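Local coordinates for protein alpha-glucosidase ([Eubacterium] rectale, PDB 6PNR) that probably hydrolyses alpha-linked sulfoquinovosides from sulfolipid breakdown, as a sulfoquinovosidase of glycoside hydrolase family 31, at residues M121-F124 / G128-F131. Sequence-based numbering, arbitrary orientation.
Sequences MSYF and GRNF
The guanidinium of R129 lies flat over one face of the Y123 ring, the two planes only 5° apart, in a stacked cation-pi contact. R129 CZ sits 3.5 Å from the ring centroid, close to the ring normal. R129 NE comes down over one side of the ring, 3.3 Å from Y123 CE2, while R129 NH1 lies above the other side, 3.6 Å from Y123 CD1. R129 NH2 reaches along the ring towards the phenol, 3.6 Å from Y123 OH, and R129 CD adds a methylene over the CD2–CE2 side. An extended chain from CG to NE, with chi3 at -179°, lets R129 span the distance between backbones whose CA atoms, in Y123 and R129, stay 9.1 Å apart. On the opposite face of the ring, offset toward its rim, lies S122 CB, so the tyrosine is sandwiched between its own neighbour and the arginine. Beside this, Y123 CB meets the edge of the buried F131 ring, near its plane, 4.3 Å from F131 CZ. The contact thus ties the loop following strand 114-118 to R129, just ahead of strand 130-133, and to F131 on that strand, an outermost one of an antiparallel sheet; backbone bonds join R129 and F131 to strand 188-194. On the loop side, Q590 bonds to the backbone of S122 and F124. Without the phenol, as with an alanine at Y123, the R129 guanidinium would probably lose its aromatic platform and be freer to swing. With no hydrogen bond between the two segments, their attraction here rests on dispersion and on the pull of the positive guanidinium on the ring's pi electrons; flat stacking keeps its N-H groups roughly parallel to the ring, not aimed at its face.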
loop_
_atom_site.group_PDB
_atom_site.type_symbol
_atom_site.label_atom_id
_atom_site.label_comp_id
_atom_site.label_asym_id
_atom_site.label_seq_id
_atom_site.Cartn_x
_atom_site.Cartn_y
_atom_site.Cartn_z
ATOM N N MET A 121 0.316 -15.400 -11.509
ATOM C CA MET A 121 1.286 -16.155 -10.720
ATOM C C MET A 121 0.808 -16.467 -9.308
ATOM O O MET A 121 1.349 -17.381 -8.675
ATOM C CB MET A 121 2.622 -15.393 -10.622
ATOM C CG MET A 121 3.161 -14.821 -11.956
ATOM S SD MET A 121 3.267 -16.018 -13.321
ATOM C CE MET A 121 4.496 -17.153 -12.688
ATOM N N SER A 122 -0.189 -15.749 -8.801
ATOM C CA SER A 122 -0.694 -15.974 -7.444
ATOM C C SER A 122 -2.069 -16.626 -7.404
ATOM O O SER A 122 -2.287 -17.546 -6.608
ATOM C CB SER A 122 -0.749 -14.651 -6.666
ATOM O OG SER A 122 0.554 -14.187 -6.299
ATOM N N TYR A 123 -3.019 -16.179 -8.225
ATOM C CA TYR A 123 -4.382 -16.695 -8.149
ATOM C C TYR A 123 -4.866 -17.072 -9.537
ATOM O O TYR A 123 -4.851 -16.243 -10.456
ATOM C CB TYR A 123 -5.323 -15.682 -7.496
ATOM C CG TYR A 123 -4.837 -15.312 -6.120
ATOM C CD1 TYR A 123 -4.835 -16.244 -5.087
ATOM C CD2 TYR A 123 -4.337 -14.046 -5.864
ATOM C CE1 TYR A 123 -4.367 -15.905 -3.821
ATOM C CE2 TYR A 123 -3.866 -13.698 -4.613
ATOM C CZ TYR A 123 -3.872 -14.632 -3.600
ATOM O OH TYR A 123 -3.399 -14.276 -2.357
ATOM N N PHE A 124 -5.280 -18.331 -9.675
ATOM C CA PHE A 124 -5.858 -18.836 -10.913
ATOM C C PHE A 124 -7.327 -18.430 -11.007
ATOM O O PHE A 124 -7.727 -17.713 -11.928
ATOM C CB PHE A 124 -5.655 -20.353 -10.955
ATOM C CG PHE A 124 -6.201 -21.033 -12.181
ATOM C CD1 PHE A 124 -6.049 -20.479 -13.439
ATOM C CD2 PHE A 124 -6.820 -22.274 -12.066
ATOM C CE1 PHE A 124 -6.546 -21.146 -14.581
ATOM C CE2 PHE A 124 -7.319 -22.945 -13.200
ATOM C CZ PHE A 124 -7.184 -22.371 -14.449
ATOM N N GLY A 128 -13.153 -12.593 -6.352
ATOM C CA GLY A 128 -12.867 -11.995 -5.068
ATOM C C GLY A 128 -11.738 -10.983 -5.055
ATOM O O GLY A 128 -11.503 -10.364 -4.013
ATOM N N ARG A 129 -11.036 -10.785 -6.175
ATOM C CA ARG A 129 -9.948 -9.815 -6.241
ATOM C C ARG A 129 -10.051 -9.010 -7.529
ATOM O O ARG A 129 -10.876 -9.293 -8.402
ATOM C CB ARG A 129 -8.578 -10.505 -6.143
ATOM C CG ARG A 129 -8.302 -11.131 -4.773
ATOM C CD ARG A 129 -7.008 -11.937 -4.753
ATOM N NE ARG A 129 -6.778 -12.551 -3.445
ATOM C CZ ARG A 129 -7.159 -13.785 -3.125
ATOM N NH1 ARG A 129 -7.788 -14.541 -4.018
ATOM N NH2 ARG A 129 -6.923 -14.259 -1.909
ATOM N N ASN A 130 -9.203 -7.988 -7.645
ATOM C CA ASN A 130 -9.096 -7.224 -8.879
ATOM C C ASN A 130 -7.696 -7.369 -9.465
ATOM O O ASN A 130 -6.706 -7.548 -8.739
ATOM C CB ASN A 130 -9.434 -5.740 -8.666
ATOM C CG ASN A 130 -8.454 -5.040 -7.747
ATOM O OD1 ASN A 130 -8.335 -5.377 -6.565
ATOM N ND2 ASN A 130 -7.766 -4.038 -8.278
ATOM N N PHE A 131 -7.624 -7.277 -10.791
ATOM C CA PHE A 131 -6.396 -7.561 -11.533
ATOM C C PHE A 131 -6.132 -6.427 -12.517
ATOM O O PHE A 131 -6.780 -6.350 -13.576
ATOM C CB PHE A 131 -6.509 -8.916 -12.218
ATOM C CG PHE A 131 -6.633 -10.056 -11.239
ATOM C CD1 PHE A 131 -7.867 -10.409 -10.708
ATOM C CD2 PHE A 131 -5.504 -10.737 -10.797
ATOM C CE1 PHE A 131 -7.970 -11.418 -9.778
ATOM C CE2 PHE A 131 -5.611 -11.765 -9.865
ATOM C CZ PHE A 131 -6.844 -12.105 -9.360
#